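Local atomic coordinates of serine repeat antigen 5 (Plasmodium falciparum, PDB entry 6X42), a protein that belongs to the papain family of cysteine proteases in the malaria parasite and is probably a pseudoenzyme, folded as a pseudo-zymogen. Residues I179-I193 / F268-D280. Numbering follows the deposited sequence.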
loop_
_atom_site.group_PDB
_atom_site.type_symbol
_atom_site.label_atom_id
_atom_site.label_comp_id
_atom_site.label_asym_id
_atom_site.label_seq_id
_atom_site.Cartn_x
_atom_site.Cartn_y
_atom_site.Cartn_z
ATOM N N ILE A 179 -9.309 8.825 2.602
ATOM C CA ILE A 179 -8.547 7.626 2.923
ATOM C C ILE A 179 -9.421 6.613 3.657
ATOM O O ILE A 179 -9.415 5.418 3.334
ATOM C CB ILE A 179 -7.281 7.992 3.715
ATOM C CG1 ILE A 179 -6.337 8.828 2.838
ATOM C CG2 ILE A 179 -6.617 6.737 4.262
ATOM C CD1 ILE A 179 -5.277 9.543 3.603
ATOM N N LYS A 180 -10.199 7.069 4.652
ATOM C CA LYS A 180 -11.041 6.133 5.386
ATOM C C LYS A 180 -12.003 5.408 4.447
ATOM O O LYS A 180 -12.183 4.186 4.539
ATOM C CB LYS A 180 -11.829 6.848 6.485
ATOM C CG LYS A 180 -11.015 7.308 7.680
ATOM C CD LYS A 180 -11.927 7.900 8.741
ATOM C CE LYS A 180 -11.220 8.130 10.064
ATOM N NZ LYS A 180 -12.197 8.573 11.122
ATOM N N THR A 181 -12.642 6.154 3.537
ATOM C CA THR A 181 -13.571 5.542 2.589
ATOM C C THR A 181 -12.898 4.467 1.738
ATOM O O THR A 181 -13.462 3.386 1.525
ATOM C CB THR A 181 -14.174 6.621 1.695
ATOM O OG1 THR A 181 -14.902 7.546 2.515
ATOM C CG2 THR A 181 -15.139 6.005 0.688
ATOM N N GLU A 182 -11.682 4.743 1.256
ATOM C CA GLU A 182 -10.973 3.778 0.416
ATOM C C GLU A 182 -10.505 2.569 1.217
ATOM O O GLU A 182 -10.542 1.439 0.721
ATOM C CB GLU A 182 -9.819 4.459 -0.304
ATOM C CG GLU A 182 -10.254 5.590 -1.221
ATOM C CD GLU A 182 -11.122 5.136 -2.367
ATOM O OE1 GLU A 182 -11.062 3.947 -2.742
ATOM O OE2 GLU A 182 -11.862 5.983 -2.900
ATOM N N VAL A 183 -10.056 2.780 2.456
ATOM C CA VAL A 183 -9.696 1.647 3.308
ATOM C C VAL A 183 -10.912 0.757 3.538
ATOM O O VAL A 183 -10.826 -0.473 3.446
ATOM C CB VAL A 183 -9.066 2.144 4.622
ATOM C CG1 VAL A 183 -8.887 0.996 5.621
ATOM C CG2 VAL A 183 -7.729 2.824 4.356
ATOM N N MET A 184 -12.068 1.364 3.803
ATOM C CA MET A 184 -13.285 0.580 3.993
ATOM C C MET A 184 -13.652 -0.199 2.736
ATOM O O MET A 184 -13.999 -1.381 2.807
ATOM C CB MET A 184 -14.437 1.507 4.375
ATOM C CG MET A 184 -14.284 2.055 5.776
ATOM S SD MET A 184 -15.627 3.114 6.307
ATOM C CE MET A 184 -17.035 2.043 6.007
ATOM N N ASN A 185 -13.577 0.446 1.569
ATOM C CA ASN A 185 -14.099 -0.157 0.350
ATOM C C ASN A 185 -13.103 -1.067 -0.358
ATOM O O ASN A 185 -13.510 -2.104 -0.907
ATOM C CB ASN A 185 -14.547 0.942 -0.613
ATOM C CG ASN A 185 -15.803 1.662 -0.149
ATOM O OD1 ASN A 185 -16.516 1.216 0.757
ATOM N ND2 ASN A 185 -16.054 2.807 -0.747
ATOM N N LYS A 186 -11.819 -0.696 -0.380
ATOM C CA LYS A 186 -10.802 -1.469 -1.082
ATOM C C LYS A 186 -9.891 -2.271 -0.166
ATOM O O LYS A 186 -9.103 -3.088 -0.664
ATOM C CB LYS A 186 -9.947 -0.540 -1.947
ATOM C CG LYS A 186 -10.684 0.037 -3.162
ATOM C CD LYS A 186 -9.895 1.160 -3.848
ATOM C CE LYS A 186 -10.533 1.560 -5.138
ATOM N NZ LYS A 186 -11.665 2.473 -4.911
ATOM N N GLY A 187 -9.959 -2.050 1.151
ATOM C CA GLY A 187 -9.146 -2.757 2.115
ATOM C C GLY A 187 -7.854 -2.062 2.471
ATOM O O GLY A 187 -7.210 -2.446 3.466
ATOM N N SER A 188 -7.458 -1.050 1.711
ATOM C CA SER A 188 -6.183 -0.378 1.917
ATOM C C SER A 188 -6.110 0.796 0.946
ATOM O O SER A 188 -6.869 0.867 -0.028
ATOM C CB SER A 188 -4.999 -1.302 1.627
ATOM O OG SER A 188 -4.986 -1.715 0.254
ATOM N N VAL A 189 -5.132 1.671 1.189
ATOM C CA VAL A 189 -4.577 2.526 0.151
ATOM C C VAL A 189 -3.065 2.339 0.154
ATOM O O VAL A 189 -2.479 1.847 1.121
ATOM C CB VAL A 189 -4.934 4.019 0.319
ATOM C CG1 VAL A 189 -6.431 4.224 0.319
ATOM C CG2 VAL A 189 -4.279 4.607 1.578
ATOM N N ILE A 190 -2.430 2.737 -0.946
ATOM C CA ILE A 190 -0.987 2.913 -0.997
ATOM C C ILE A 190 -0.685 4.280 -0.406
ATOM O O ILE A 190 -1.393 5.248 -0.709
ATOM C CB ILE A 190 -0.500 2.820 -2.453
ATOM C CG1 ILE A 190 -0.916 1.504 -3.112
ATOM C CG2 ILE A 190 1.015 3.037 -2.499
ATOM C CD1 ILE A 190 -0.850 1.568 -4.643
ATOM N N ALA A 191 0.336 4.374 0.440
ATOM C CA ALA A 191 0.743 5.664 0.988
ATOM C C ALA A 191 2.238 5.840 0.820
ATOM O O ALA A 191 2.997 4.868 0.932
ATOM C CB ALA A 191 0.375 5.810 2.475
ATOM N N TYR A 192 2.680 7.066 0.601
ATOM C CA TYR A 192 4.116 7.384 0.470
ATOM C C TYR A 192 4.578 8.118 1.714
ATOM O O TYR A 192 3.874 8.973 2.151
ATOM C CB TYR A 192 4.448 8.182 -0.792
ATOM C CG TYR A 192 5.022 7.281 -1.850
ATOM C CD1 TYR A 192 4.219 6.739 -2.835
ATOM C CD2 TYR A 192 6.344 6.879 -1.799
ATOM C CE1 TYR A 192 4.730 5.866 -3.777
ATOM C CE2 TYR A 192 6.872 6.002 -2.730
ATOM C CZ TYR A 192 6.062 5.499 -3.729
ATOM O OH TYR A 192 6.566 4.635 -4.654
ATOM N N ILE A 193 5.707 7.711 2.258
ATOM C CA ILE A 193 6.385 8.340 3.378
ATOM C C ILE A 193 7.863 8.488 3.026
ATOM O O ILE A 193 8.359 7.928 2.053
ATOM C CB ILE A 193 6.220 7.536 4.690
ATOM C CG1 ILE A 193 6.885 6.152 4.603
ATOM C CG2 ILE A 193 4.738 7.383 5.019
ATOM C CD1 ILE A 193 6.962 5.445 5.961
ATOM N N PHE A 268 4.692 19.729 7.139
ATOM C CA PHE A 268 4.342 18.592 6.305
ATOM C C PHE A 268 3.785 17.463 7.154
ATOM O O PHE A 268 4.309 17.170 8.226
ATOM C CB PHE A 268 5.599 18.072 5.617
ATOM C CG PHE A 268 6.326 19.115 4.831
ATOM C CD1 PHE A 268 7.593 19.555 5.205
ATOM C CD2 PHE A 268 5.742 19.658 3.707
ATOM C CE1 PHE A 268 8.263 20.516 4.465
ATOM C CE2 PHE A 268 6.406 20.617 2.959
ATOM C CZ PHE A 268 7.664 21.052 3.353
ATOM N N ASN A 269 2.744 16.817 6.639
ATOM C CA ASN A 269 2.183 15.643 7.286
ATOM C C ASN A 269 3.091 14.438 7.067
ATOM O O ASN A 269 3.753 14.312 6.037
ATOM C CB ASN A 269 0.800 15.328 6.725
ATOM C CG ASN A 269 0.001 14.395 7.618
ATOM O OD1 ASN A 269 0.039 13.155 7.469
ATOM N ND2 ASN A 269 -0.715 14.966 8.554
ATOM N N PHE A 270 3.090 13.522 8.046
ATOM C CA PHE A 270 3.836 12.272 7.914
ATOM C C PHE A 270 3.442 11.476 6.660
ATOM O O PHE A 270 4.303 10.862 6.005
ATOM C CB PHE A 270 3.642 11.424 9.188
ATOM C CG PHE A 270 4.246 10.063 9.091
ATOM C CD1 PHE A 270 5.593 9.873 9.296
ATOM C CD2 PHE A 270 3.465 8.974 8.780
ATOM C CE1 PHE A 270 6.144 8.600 9.178
ATOM C CE2 PHE A 270 4.007 7.714 8.660
ATOM C CZ PHE A 270 5.351 7.517 8.859
ATOM N N ILE A 271 2.166 11.488 6.292
ATOM C CA ILE A 271 1.714 10.860 5.057
ATOM C C ILE A 271 1.874 11.895 3.949
ATOM O O ILE A 271 1.170 12.895 3.912
ATOM C CB ILE A 271 0.255 10.391 5.156
ATOM C CG1 ILE A 271 0.061 9.387 6.307
ATOM C CG2 ILE A 271 -0.191 9.844 3.823
ATOM C CD1 ILE A 271 0.858 8.107 6.198
ATOM N N HIS A 272 2.793 11.651 3.020
ATOM C CA HIS A 272 3.009 12.572 1.914
ATOM C C HIS A 272 1.855 12.538 0.924
ATOM O O HIS A 272 1.387 13.585 0.445
ATOM C CB HIS A 272 4.329 12.210 1.224
ATOM C CG HIS A 272 4.621 13.059 0.037
ATOM N ND1 HIS A 272 4.122 12.775 -1.218
ATOM C CD2 HIS A 272 5.311 14.217 -0.075
ATOM C CE1 HIS A 272 4.493 13.734 -2.050
ATOM N NE2 HIS A 272 5.227 14.612 -1.384
ATOM N N SER A 273 1.411 11.343 0.575
ATOM C CA SER A 273 0.451 11.151 -0.489
ATOM C C SER A 273 -0.111 9.749 -0.375
ATOM O O SER A 273 0.480 8.866 0.257
ATOM C CB SER A 273 1.096 11.395 -1.854
ATOM O OG SER A 273 2.307 10.690 -2.008
ATOM N N VAL A 274 -1.260 9.558 -1.016
ATOM C CA VAL A 274 -1.867 8.245 -1.148
ATOM C C VAL A 274 -2.233 8.000 -2.602
ATOM O O VAL A 274 -2.526 8.937 -3.353
ATOM C CB VAL A 274 -3.092 8.072 -0.227
ATOM C CG1 VAL A 274 -2.715 8.156 1.257
ATOM C CG2 VAL A 274 -4.179 9.064 -0.518
ATOM N N VAL A 275 -2.276 6.722 -2.968
ATOM C CA VAL A 275 -2.652 6.269 -4.300
ATOM C C VAL A 275 -3.663 5.140 -4.169
ATOM O O VAL A 275 -3.507 4.238 -3.334
ATOM C CB VAL A 275 -1.429 5.812 -5.125
ATOM C CG1 VAL A 275 -1.834 5.341 -6.509
ATOM C CG2 VAL A 275 -0.410 6.912 -5.228
ATOM N N ILE A 276 -4.691 5.186 -5.011
ATOM C CA ILE A 276 -5.659 4.105 -5.156
ATOM C C ILE A 276 -5.675 3.647 -6.609
ATOM O O ILE A 276 -5.435 4.432 -7.532
ATOM C CB ILE A 276 -7.080 4.459 -4.683
ATOM C CG1 ILE A 276 -7.685 5.563 -5.512
ATOM C CG2 ILE A 276 -7.054 4.877 -3.225
ATOM C CD1 ILE A 276 -9.164 5.763 -5.247
ATOM N N PHE A 277 -5.891 2.345 -6.796
ATOM C CA PHE A 277 -6.020 1.758 -8.119
ATOM C C PHE A 277 -7.491 1.627 -8.481
ATOM O O PHE A 277 -8.308 1.203 -7.651
ATOM C CB PHE A 277 -5.354 0.397 -8.162
ATOM C CG PHE A 277 -3.836 0.426 -8.092
ATOM C CD1 PHE A 277 -3.095 1.564 -8.387
ATOM C CD2 PHE A 277 -3.142 -0.734 -7.761
ATOM C CE1 PHE A 277 -1.707 1.533 -8.334
ATOM C CE2 PHE A 277 -1.747 -0.759 -7.719
ATOM C CZ PHE A 277 -1.042 0.364 -8.017
ATOM N N ASN A 278 -7.815 1.969 -9.721
ATOM C CA ASN A 278 -9.183 1.901 -10.231
ATOM C C ASN A 278 -9.275 0.687 -11.149
ATOM O O ASN A 278 -8.816 0.726 -12.291
ATOM C CB ASN A 278 -9.494 3.197 -10.953
ATOM C CG ASN A 278 -9.304 4.412 -10.067
ATOM O OD1 ASN A 278 -9.750 4.430 -8.924
ATOM N ND2 ASN A 278 -8.620 5.420 -10.579
ATOM N N VAL A 279 -9.841 -0.403 -10.631
ATOM C CA VAL A 279 -9.886 -1.662 -11.364
ATOM C C VAL A 279 -11.294 -2.239 -11.373
ATOM O O VAL A 279 -12.101 -1.997 -10.473
ATOM C CB VAL A 279 -8.894 -2.687 -10.785
ATOM C CG1 VAL A 279 -7.479 -2.112 -10.776
ATOM C CG2 VAL A 279 -9.330 -3.088 -9.394
ATOM N N ASP A 280 -11.590 -2.996 -12.422
ATOM C CA ASP A 280 -12.797 -3.808 -12.492
ATOM C C ASP A 280 -12.384 -5.247 -12.241
ATOM O O ASP A 280 -11.445 -5.750 -12.871
ATOM C CB ASP A 280 -13.487 -3.687 -13.855
ATOM C CG ASP A 280 -14.690 -4.629 -14.000
HETATM O O HOH W 1 -11.865 3.534 -7.573
#
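Ile190 and Val275 face each other as an antiparallel hydrogen-bonded pair: Val275 N donates a hydrogen bond to Ile190 O at 2.8 Å, and Ile190 N donates one to Val275 O. One pair on, Ala191 meets Val274 without hydrogen bonds, and Tyr192 N then reaches Ser273 O at 2.9 Å. The Ile190 side chain can be traced outward from its CB, which lies against Val275 O and Val275 CB; CG1 leaves anti to the carbonyl carbon (chi1 -56°) and still brushes Val275 O; CD1, carried on by an extended chi2, ends over one face of the Phe277 ring, 3.6 Å from Phe277 CZ and offset toward the rim, a CH-pi contact. Pro99 and Leu103 of helix 99-109 also pack on Phe277, and His61 and Ser58 of helix 53-68 touch Ile190.

The other face of the sheet carries Val189, Ala191, Val274 and Ile276, and helix 179-186 covers it. Ile179 CD1 rests on Val274 CG1 at 3.7 Å, while Val189 CG1 meets Ile276 CG2. Further along, Ile276 crosses Glu182 at about a right angle, its CD1 lying 3.5 Å from Glu182 CD. Lys186 NZ, one helical turn on, makes a 2.7 Å salt bridge to Glu182 OE1 through its syn lone pair. The same ammonium donates to a water that in turn donates to Asn278 OD1; one water thus bridges the last turn of the helix to Asn278, in the break of strand 273-280. His272 ND1 and Ser273 OG share a 2.9 Å hydrogen bond, the hydroxyl lying in the ring plane at its edge.

Strand 189-193 also bonds to strand 219-230, so this pairing knits strand 273-280 into the mixed sheet of the papain fold's beta-rich domain through antiparallel pairings, with helix 172-186 packed on one side.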